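PDB 7ADK: lipoprotein from Mycoplasma mycoides subsp. capri, which probably acts as a chymotrypsin-like peptidase of the PA clan, in a family that includes mycoplasma proteases which cleave host immunoglobulins. Local coordinates for residues G265-D270 with S663-S668; S631-G636 with R750-A755; G249-L254 with T780-L785; R285-E290 with L464-S469. All coordinates share one frame; numbering follows the deposited sequence.

Contact 1 of 4, residues G265-D270 with S663-S668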
# COMPACT_ATOMS: atom_id res chain seq x y z
N GLY B 265 -15.29 2.82 -6.08
CA GLY B 265 -15.80 2.33 -7.36
C GLY B 265 -14.74 2.11 -8.45
O GLY B 265 -14.89 1.16 -9.21
N PRO B 266 -13.62 2.87 -8.54
CA PRO B 266 -12.42 2.43 -9.24
C PRO B 266 -11.86 1.11 -8.67
O PRO B 266 -11.88 0.91 -7.46
CB PRO B 266 -11.40 3.56 -9.05
CG PRO B 266 -12.26 4.79 -8.78
CD PRO B 266 -13.43 4.21 -8.00
N SER B 267 -11.32 0.23 -9.50
CA SER B 267 -10.99 -1.17 -9.14
C SER B 267 -10.13 -1.45 -7.88
O SER B 267 -9.43 -0.59 -7.35
CB SER B 267 -10.32 -1.80 -10.37
OG SER B 267 -9.79 -3.07 -10.12
N VAL B 268 -10.11 -2.72 -7.46
CA VAL B 268 -9.00 -3.35 -6.71
C VAL B 268 -7.65 -3.24 -7.45
O VAL B 268 -7.60 -2.73 -8.56
CB VAL B 268 -9.44 -4.75 -6.21
CG1 VAL B 268 -9.50 -5.80 -7.29
CG2 VAL B 268 -8.60 -5.30 -5.06
N VAL B 269 -6.53 -3.61 -6.81
CA VAL B 269 -5.20 -3.08 -7.17
C VAL B 269 -3.98 -4.01 -7.16
O VAL B 269 -3.01 -3.72 -7.84
CB VAL B 269 -4.92 -1.89 -6.25
CG1 VAL B 269 -4.67 -2.35 -4.83
CG2 VAL B 269 -3.69 -1.12 -6.69
N ASP B 270 -3.93 -5.08 -6.37
CA ASP B 270 -2.73 -5.93 -6.26
C ASP B 270 -3.11 -7.42 -6.36
O ASP B 270 -2.26 -8.27 -6.17
CB ASP B 270 -1.92 -5.67 -4.97
CG ASP B 270 -1.29 -4.28 -4.71
OD1 ASP B 270 -0.66 -3.70 -5.62
OD2 ASP B 270 -1.37 -3.80 -3.55
N SER B 663 1.50 0.10 -9.25
CA SER B 663 0.50 -0.89 -8.82
C SER B 663 0.03 -1.78 -9.98
O SER B 663 0.08 -1.34 -11.12
CB SER B 663 -0.73 -0.18 -8.26
OG SER B 663 -0.40 0.73 -7.24
N LEU B 664 -0.46 -3.00 -9.74
CA LEU B 664 -1.05 -3.90 -10.75
C LEU B 664 -2.58 -3.76 -10.79
O LEU B 664 -3.32 -4.65 -10.38
CB LEU B 664 -0.59 -5.35 -10.46
CG LEU B 664 -1.10 -6.41 -11.47
CD1 LEU B 664 -0.19 -6.53 -12.67
CD2 LEU B 664 -1.16 -7.77 -10.80
N TRP B 665 -3.07 -2.62 -11.27
CA TRP B 665 -4.51 -2.30 -11.31
C TRP B 665 -5.31 -3.25 -12.22
O TRP B 665 -4.81 -3.85 -13.16
CB TRP B 665 -4.72 -0.82 -11.67
CG TRP B 665 -5.82 -0.09 -10.95
CD1 TRP B 665 -7.11 0.02 -11.34
CD2 TRP B 665 -5.75 0.68 -9.71
NE1 TRP B 665 -7.82 0.77 -10.44
CE2 TRP B 665 -7.04 1.17 -9.39
CE3 TRP B 665 -4.71 1.05 -8.83
CZ2 TRP B 665 -7.32 1.88 -8.23
CZ3 TRP B 665 -4.97 1.79 -7.67
CH2 TRP B 665 -6.28 2.18 -7.35
N ILE B 666 -6.58 -3.42 -11.88
CA ILE B 666 -7.50 -4.47 -12.34
C ILE B 666 -8.86 -3.83 -12.66
O ILE B 666 -8.97 -2.63 -12.82
CB ILE B 666 -7.42 -5.70 -11.37
CG1 ILE B 666 -8.41 -6.87 -11.58
CG2 ILE B 666 -7.31 -5.36 -9.88
CD1 ILE B 666 -8.11 -8.13 -10.75
N ASN B 667 -9.89 -4.64 -12.80
CA ASN B 667 -11.27 -4.34 -13.10
C ASN B 667 -12.11 -5.28 -12.23
O ASN B 667 -12.36 -6.42 -12.63
CB ASN B 667 -11.42 -4.62 -14.59
CG ASN B 667 -12.81 -4.39 -15.12
OD1 ASN B 667 -13.50 -3.46 -14.74
ND2 ASN B 667 -13.25 -5.18 -16.07
N SER B 668 -12.30 -4.93 -10.96
CA SER B 668 -12.96 -5.78 -9.96
C SER B 668 -13.39 -5.02 -8.71
O SER B 668 -12.88 -3.95 -8.40
CB SER B 668 -12.04 -6.91 -9.52
OG SER B 668 -12.12 -7.94 -10.46

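Contact 2 of 4, residues S631-G636 with R750-A755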
# COMPACT_ATOMS: atom_id res chain seq x y z
N SER B 631 -15.51 -8.05 -19.90
CA SER B 631 -14.34 -7.24 -20.20
C SER B 631 -13.25 -7.54 -19.18
O SER B 631 -13.46 -7.46 -17.97
CB SER B 631 -14.68 -5.75 -20.26
OG SER B 631 -15.64 -5.46 -21.26
N LEU B 632 -12.07 -7.90 -19.65
CA LEU B 632 -10.88 -8.14 -18.85
C LEU B 632 -9.92 -6.98 -19.02
O LEU B 632 -9.54 -6.66 -20.14
CB LEU B 632 -10.16 -9.45 -19.25
CG LEU B 632 -10.88 -10.78 -19.02
CD1 LEU B 632 -11.53 -10.80 -17.66
CD2 LEU B 632 -11.90 -11.13 -20.09
N TYR B 633 -9.53 -6.35 -17.93
CA TYR B 633 -8.41 -5.43 -17.96
C TYR B 633 -7.54 -5.47 -16.69
O TYR B 633 -7.39 -4.46 -16.02
CB TYR B 633 -8.79 -4.02 -18.49
CG TYR B 633 -10.17 -3.48 -18.26
CD1 TYR B 633 -11.22 -3.80 -19.13
CD2 TYR B 633 -10.40 -2.62 -17.20
CE1 TYR B 633 -12.52 -3.32 -18.88
CE2 TYR B 633 -11.71 -2.24 -16.89
CZ TYR B 633 -12.78 -2.63 -17.69
OH TYR B 633 -14.07 -2.46 -17.26
N ILE B 634 -6.94 -6.63 -16.34
CA ILE B 634 -5.67 -6.62 -15.58
C ILE B 634 -4.63 -6.21 -16.58
O ILE B 634 -3.93 -7.00 -17.19
CB ILE B 634 -5.17 -7.91 -14.89
CG1 ILE B 634 -6.21 -8.33 -13.86
CG2 ILE B 634 -3.85 -7.63 -14.14
CD1 ILE B 634 -5.75 -9.50 -12.98
N VAL B 635 -4.61 -4.93 -16.75
CA VAL B 635 -3.73 -4.20 -17.62
C VAL B 635 -3.56 -2.86 -16.97
O VAL B 635 -4.33 -2.45 -16.10
CB VAL B 635 -4.28 -4.02 -19.03
CG1 VAL B 635 -4.26 -5.31 -19.86
CG2 VAL B 635 -5.72 -3.57 -18.99
N GLY B 636 -2.53 -2.16 -17.40
CA GLY B 636 -2.21 -0.89 -16.81
C GLY B 636 -1.52 -1.05 -15.47
O GLY B 636 -1.92 -1.82 -14.60
N ARG B 750 -16.55 -0.26 -16.68
CA ARG B 750 -17.33 -0.06 -15.44
C ARG B 750 -16.54 0.45 -14.23
O ARG B 750 -16.89 1.49 -13.69
CB ARG B 750 -18.09 -1.36 -15.11
CG ARG B 750 -18.96 -1.27 -13.86
CD ARG B 750 -19.61 -2.63 -13.57
NE ARG B 750 -20.49 -2.56 -12.41
CZ ARG B 750 -20.94 -3.56 -11.69
NH1 ARG B 750 -20.73 -4.81 -11.99
NH2 ARG B 750 -21.64 -3.33 -10.63
N PHE B 751 -15.55 -0.31 -13.76
CA PHE B 751 -14.83 -0.06 -12.51
C PHE B 751 -13.38 0.33 -12.79
O PHE B 751 -12.46 -0.38 -12.40
CB PHE B 751 -14.91 -1.31 -11.59
CG PHE B 751 -16.23 -1.66 -10.91
CD1 PHE B 751 -17.10 -0.66 -10.44
CD2 PHE B 751 -16.50 -3.01 -10.62
CE1 PHE B 751 -18.23 -1.01 -9.68
CE2 PHE B 751 -17.64 -3.36 -9.87
CZ PHE B 751 -18.49 -2.36 -9.39
N TYR B 752 -13.11 1.43 -13.50
CA TYR B 752 -11.76 1.68 -14.01
C TYR B 752 -11.39 3.15 -14.21
O TYR B 752 -11.38 3.68 -15.32
CB TYR B 752 -11.56 0.87 -15.28
CG TYR B 752 -10.13 0.50 -15.63
CD1 TYR B 752 -9.35 -0.27 -14.74
CD2 TYR B 752 -9.58 0.88 -16.86
CE1 TYR B 752 -8.02 -0.60 -15.07
CE2 TYR B 752 -8.26 0.56 -17.19
CZ TYR B 752 -7.47 -0.17 -16.29
OH TYR B 752 -6.18 -0.41 -16.61
N ALA B 753 -11.01 3.81 -13.12
CA ALA B 753 -10.37 5.12 -13.15
C ALA B 753 -8.98 5.10 -12.47
O ALA B 753 -8.77 5.74 -11.44
CB ALA B 753 -11.36 6.13 -12.58
N PRO B 754 -8.00 4.35 -13.01
CA PRO B 754 -6.63 4.32 -12.52
C PRO B 754 -5.88 5.63 -12.81
O PRO B 754 -5.35 5.87 -13.90
CB PRO B 754 -5.98 3.13 -13.23
CG PRO B 754 -6.73 3.05 -14.55
CD PRO B 754 -8.14 3.42 -14.12
N ALA B 755 -5.79 6.49 -11.80
CA ALA B 755 -5.11 7.77 -11.88
C ALA B 755 -3.60 7.66 -12.17
O ALA B 755 -2.93 6.77 -11.64
CB ALA B 755 -5.37 8.52 -10.58

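Contact 3 of 4, residues G249-L254 with T780-L785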
# COMPACT_ATOMS: atom_id res chain seq x y z
N GLY B 249 -18.45 18.24 -15.74
CA GLY B 249 -18.22 17.13 -14.83
C GLY B 249 -19.12 15.91 -15.01
O GLY B 249 -20.08 15.94 -15.78
N LYS B 250 -18.80 14.82 -14.31
CA LYS B 250 -19.37 13.49 -14.49
C LYS B 250 -19.44 12.70 -13.17
O LYS B 250 -18.48 12.75 -12.42
CB LYS B 250 -18.46 12.71 -15.45
CG LYS B 250 -17.97 13.30 -16.78
CD LYS B 250 -18.98 13.33 -17.91
CE LYS B 250 -18.32 13.63 -19.26
NZ LYS B 250 -17.85 15.01 -19.39
N VAL B 251 -20.48 11.88 -12.96
CA VAL B 251 -20.63 10.79 -11.95
C VAL B 251 -21.70 9.77 -12.46
O VAL B 251 -22.29 10.04 -13.51
CB VAL B 251 -21.03 11.30 -10.54
CG1 VAL B 251 -20.74 10.28 -9.46
CG2 VAL B 251 -20.33 12.58 -10.08
N SER B 252 -21.96 8.63 -11.80
CA SER B 252 -23.24 7.89 -11.92
C SER B 252 -23.54 6.97 -10.73
O SER B 252 -22.85 5.97 -10.51
CB SER B 252 -23.31 7.06 -13.21
OG SER B 252 -24.41 6.18 -13.20
N GLY B 253 -24.60 7.27 -9.98
CA GLY B 253 -25.01 6.60 -8.75
C GLY B 253 -25.84 5.33 -8.96
O GLY B 253 -26.88 5.16 -8.34
N LEU B 254 -25.39 4.47 -9.88
CA LEU B 254 -26.13 3.29 -10.34
C LEU B 254 -25.26 2.10 -10.77
O LEU B 254 -25.68 0.95 -10.64
CB LEU B 254 -27.06 3.72 -11.46
CG LEU B 254 -28.02 2.63 -11.93
CD1 LEU B 254 -29.35 3.24 -12.30
CD2 LEU B 254 -27.54 1.87 -13.15
N THR B 780 -13.62 11.10 -10.89
CA THR B 780 -14.90 11.64 -10.40
C THR B 780 -16.09 10.96 -11.09
O THR B 780 -17.06 10.62 -10.43
CB THR B 780 -14.94 13.16 -10.54
OG1 THR B 780 -13.84 13.73 -9.87
CG2 THR B 780 -16.17 13.78 -9.90
N ALA B 781 -16.00 10.67 -12.40
CA ALA B 781 -16.94 9.79 -13.12
C ALA B 781 -16.87 8.33 -12.66
O ALA B 781 -17.81 7.57 -12.87
CB ALA B 781 -16.61 9.83 -14.61
N ARG B 782 -15.73 7.92 -12.10
CA ARG B 782 -15.40 6.54 -11.74
C ARG B 782 -15.34 5.61 -12.97
O ARG B 782 -15.59 4.42 -12.87
CB ARG B 782 -16.28 6.06 -10.56
CG ARG B 782 -16.49 7.13 -9.47
CD ARG B 782 -17.11 6.57 -8.19
NE ARG B 782 -17.57 7.65 -7.31
CZ ARG B 782 -18.81 8.06 -7.12
NH1 ARG B 782 -19.83 7.51 -7.73
NH2 ARG B 782 -19.07 9.03 -6.31
N THR B 783 -14.99 6.16 -14.13
CA THR B 783 -14.88 5.46 -15.41
C THR B 783 -13.84 6.16 -16.28
O THR B 783 -13.21 7.14 -15.88
CB THR B 783 -16.26 5.32 -16.06
OG1 THR B 783 -16.28 4.49 -17.19
CG2 THR B 783 -16.86 6.63 -16.54
N GLY B 784 -13.61 5.67 -17.48
CA GLY B 784 -12.73 6.30 -18.45
C GLY B 784 -12.91 5.69 -19.82
O GLY B 784 -13.82 4.89 -20.02
N LEU B 785 -12.08 6.05 -20.79
CA LEU B 785 -12.36 5.86 -22.20
C LEU B 785 -11.37 4.93 -22.89
O LEU B 785 -10.16 5.05 -22.69
CB LEU B 785 -12.38 7.24 -22.87
CG LEU B 785 -13.49 8.16 -22.32
CD1 LEU B 785 -12.90 9.50 -21.89
CD2 LEU B 785 -14.55 8.40 -23.37

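Contact 4 of 4, residues R285-E290 with L464-S469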
# COMPACT_ATOMS: atom_id res chain seq x y z
N ARG B 285 1.25 -11.46 -20.87
CA ARG B 285 0.80 -10.81 -22.11
C ARG B 285 0.79 -9.30 -22.02
O ARG B 285 1.45 -8.65 -22.83
CB ARG B 285 -0.56 -11.36 -22.56
CG ARG B 285 -0.64 -12.88 -22.67
CD ARG B 285 0.23 -13.51 -23.75
NE ARG B 285 0.07 -14.97 -23.70
CZ ARG B 285 0.88 -15.83 -23.11
NH1 ARG B 285 2.16 -15.65 -23.03
NH2 ARG B 285 0.42 -16.90 -22.55
N THR B 286 0.10 -8.71 -21.06
CA THR B 286 0.15 -7.26 -20.80
C THR B 286 1.38 -6.93 -20.00
O THR B 286 1.33 -6.32 -18.94
CB THR B 286 -1.10 -6.69 -20.15
OG1 THR B 286 -2.19 -7.21 -20.86
CG2 THR B 286 -1.12 -5.16 -20.29
N LEU B 287 2.49 -7.49 -20.47
CA LEU B 287 3.63 -7.77 -19.64
C LEU B 287 4.16 -6.46 -19.07
O LEU B 287 4.19 -6.36 -17.84
CB LEU B 287 4.60 -8.77 -20.33
CG LEU B 287 5.48 -8.40 -21.54
CD1 LEU B 287 6.83 -7.81 -21.11
CD2 LEU B 287 5.82 -9.63 -22.35
N PRO B 288 4.53 -5.44 -19.87
CA PRO B 288 5.40 -4.43 -19.37
C PRO B 288 4.69 -3.17 -18.92
O PRO B 288 4.01 -2.47 -19.68
CB PRO B 288 6.38 -4.17 -20.50
CG PRO B 288 5.66 -4.58 -21.78
CD PRO B 288 4.34 -5.17 -21.28
N ASN B 289 4.89 -2.86 -17.65
CA ASN B 289 4.88 -1.50 -17.17
C ASN B 289 6.18 -0.94 -17.78
O ASN B 289 7.24 -1.50 -17.55
CB ASN B 289 4.96 -1.58 -15.65
CG ASN B 289 5.10 -0.25 -14.95
OD1 ASN B 289 4.96 0.82 -15.52
ND2 ASN B 289 5.35 -0.27 -13.67
N GLU B 290 6.10 0.06 -18.64
CA GLU B 290 7.27 0.56 -19.36
C GLU B 290 7.60 2.01 -19.02
O GLU B 290 6.71 2.81 -18.73
CB GLU B 290 7.14 0.31 -20.87
CG GLU B 290 5.91 1.00 -21.48
CD GLU B 290 6.07 1.43 -22.94
OE1 GLU B 290 7.10 1.10 -23.58
OE2 GLU B 290 5.16 2.13 -23.45
N LEU B 464 11.33 -2.45 -19.15
CA LEU B 464 10.15 -3.32 -19.17
C LEU B 464 10.03 -3.98 -17.79
O LEU B 464 10.85 -4.84 -17.49
CB LEU B 464 10.37 -4.38 -20.26
CG LEU B 464 10.51 -3.86 -21.69
CD1 LEU B 464 11.07 -4.95 -22.58
CD2 LEU B 464 9.18 -3.42 -22.29
N THR B 465 9.05 -3.65 -16.96
CA THR B 465 8.76 -4.43 -15.74
C THR B 465 7.45 -5.18 -15.82
O THR B 465 6.40 -4.60 -16.09
CB THR B 465 8.97 -3.68 -14.41
OG1 THR B 465 8.77 -4.54 -13.31
CG2 THR B 465 8.10 -2.48 -14.11
N ARG B 466 7.52 -6.48 -15.58
CA ARG B 466 6.45 -7.43 -15.88
C ARG B 466 6.33 -8.53 -14.84
O ARG B 466 7.34 -8.97 -14.30
CB ARG B 466 6.66 -7.99 -17.29
CG ARG B 466 8.00 -8.70 -17.53
CD ARG B 466 7.75 -10.18 -17.75
NE ARG B 466 8.95 -10.98 -17.58
CZ ARG B 466 9.37 -11.48 -16.44
NH1 ARG B 466 10.25 -12.42 -16.45
NH2 ARG B 466 8.94 -11.07 -15.29
N LEU B 467 5.10 -8.97 -14.59
CA LEU B 467 4.75 -10.08 -13.70
C LEU B 467 5.21 -11.40 -14.31
O LEU B 467 4.91 -11.65 -15.48
CB LEU B 467 3.23 -9.99 -13.51
CG LEU B 467 2.58 -10.88 -12.44
CD1 LEU B 467 3.24 -10.72 -11.08
CD2 LEU B 467 1.12 -10.48 -12.27
N ASN B 468 5.99 -12.22 -13.60
CA ASN B 468 6.52 -13.45 -14.18
C ASN B 468 5.45 -14.55 -14.29
O ASN B 468 4.55 -14.66 -13.45
CB ASN B 468 7.86 -13.92 -13.58
CG ASN B 468 8.08 -13.89 -12.08
OD1 ASN B 468 7.33 -14.44 -11.30
ND2 ASN B 468 9.16 -13.31 -11.63
N SER B 469 5.55 -15.35 -15.34
CA SER B 469 4.60 -16.41 -15.69
C SER B 469 4.38 -17.47 -14.62
O SER B 469 3.35 -18.13 -14.58
CB SER B 469 5.07 -17.05 -16.99
OG SER B 469 6.21 -17.85 -16.81

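Contact 1 of 4, residues G265-D270 with S663-S668
Trp665 swings its indole to chi1 -141° and chi2 -90°, and Val269 sets CG2 anti to its backbone N, which brings that methyl close to Trp665 CE3 and CZ3. The arrangement is a CH-pi contact between two irregular loops crossing in the interior of a peptidase of the PA clan. Val269 CB stands over one face, 4.2 Å from the centroid of the six-membered ring of Trp665. The same face is met by the backbone carbonyl Val268 O, 3.9 Å from Trp665 CD1, offset toward the rim. Ser267 O approaches Trp665 CZ2 obliquely at 3.4 Å, and the indole thus lies against two backbone carbonyls as well as a valine. Ser267 O also accepts a hydrogen bond from Tyr645 OH. Further along, Val268 and Ile666 lie side by side and point the same way, Val268 CG1 touching Ile666 CG2 at 3.4 Å and Ser668 CB at 3.6 Å. Ser663 CB reaches Val269 CG2 from the other end, while its OG is engaged by Asp643. The backbones are joined where Val268 N donates to Ser668 O at 3.2 Å and 162°, the donor standing above the carbonyl plane.

Contact 2 of 4, residues S631-G636 with R750-A755
Tyr633 turns its edge to the face of Tyr752, an edge-to-face pair with centroids 4.6 Å apart and planes inclined at 59°. The two side chains run antiparallel to each other and overlap, so the leading edge of Tyr633 lands near the middle of its partner: Tyr633 CD2 lies over the centre of the Tyr752 ring, and Tyr633 CE2 comes 3.4 Å from Tyr752 CG. On the opposite face Pro754 CD sits over the ring centre, leaving Tyr752 clasped between a proline and a tyrosine, while Tyr774 adds a further edge-to-face contact. The phenol of Tyr752 is then fixed at its far end: Tyr752 OH donates to Val635 O at 2.8 Å, coming from well above the carbonyl plane. Ile634 is the centre of an inverse gamma turn, closed by a weak bond from Val635 N to Tyr633 O, and after this bend the Val635 carbonyl lies at the hydroxyl end of Tyr752. Tyr633 OH makes a weak hydrogen bond with Asn667 OD1. On the other segment Phe751 lies against a face of the Arg750 guanidinium, whose NE is bonded to Lys255 O. Two irregular loops thus meet beside strand 761-765 of the mixed sheet, in a chain whose family belongs to the PA clan and whose fold is therefore probably chymotrypsin-like.

Contact 3 of 4, residues G249-L254 with T780-L785
Lys250 meets Ala781 through its first side-chain carbon, Lys250 CB lying 3.5 Å from Ala781 CB. Beyond CB the lysine bends at chi2 (-77°) and again at chi4, and its ammonium leaves the contact for Asp248 O and Ser227 OG, with a cation-pi interaction to Tyr703. Its carbonyl stays at the junction: Lys250 O receives a CA-H...O contact from Ala781 CA at 3.4 Å and is touched by Thr780 CG2 at 3.6 Å, whereas Ala781 N is hydrogen-bonded to Asn778 OD1. Both methyls of Val251 lie 3.8 Å from Thr780 O, and Val251 CG1, anti to the backbone N (chi1 -162°), also lies over one face of the Arg782 guanidinium, 3.4 Å from Arg782 NH1. The arginine chain, extended from CG to NE, crosses the valine obliquely to present its flat end. Ser252 O follows at the guanidinium edge, near its plane but 4.4 Å from Arg782 NH1, and Ser252 OG is held by Tyr699 O. Gly253 centres an inverse gamma turn, closed by a weak bond from Leu254 N to Ser252 O, and the loop veers off. No hydrogen bond joins the segments directly, so apolar and CH contacts carry the pairing. The loop rests on the turn between strands 769-778 and 783-792, where Arg782 and Thr783 together face Asn778 in a G1 beta bulge.

Contact 4 of 4, residues R285-E290 with L464-S469
Arg466 packs on Leu287 with its aliphatic root and sends its charge elsewhere. Arg466 CB lies nearest Leu287 O, a carbonyl hydrogen-bonded to Tyr637 OH; it also meets Leu287 CB and CD1, each at 3.8 Å, and Arg466 CG touches Leu287 CD1 at 3.9 Å. The chain then bends at chi2 (113°) and turns from the contact: NE is hydrogen-bonded outside it, and NH1 donates to Lys581 O. This packing flanks an antiparallel pairing of strands 461-467 and 289-293. Asn289 and Thr465 form a hydrogen-bonded pair: Asn289 N donates to Thr465 O at 2.8 Å, and Thr465 N returns the bond to Asn289 O at 2.9 Å, nearly straight (172°) and in the carbonyl plane. Their side chains lie side by side, Thr465 CG2 3.6 Å from Asn289 ND2, and Asn480 serves both, taking a bond from Asn289 ND2 and giving one to Thr465 OG1. On the face of Leu464 and Glu290, Leu464 CD2 lies alongside Pro288 CB at 3.4 Å, just ahead of the paired residues. The Asn289 and Thr465 backbone groups pair with each other, while the buried amide, hydroxyl and guanidinium find polar partners beyond these two segments.

From the N-terminal side, the long loop before strand 289-293 supplies the first segments of contact 3 (249-254) and contact 1 (265-270), and its end runs into contact 4 (285-290). Contact 4 closes first, at 464-469, within the spans of both contacts 3 and 1. Contact 2 opens next at 631-636; contact 1 closes at 663-668, before contact 2 closes at 750-755, so these two cross, and Gly265 touches Phe751. Contact 3 closes last, at 780-785, and encloses all the others. Contact 3 lays this loop on the mixed sheet and contact 4 pairs the strand that ends it into the antiparallel sheet, on opposite sides of the chain's centre, with contacts 1 and 2 between them.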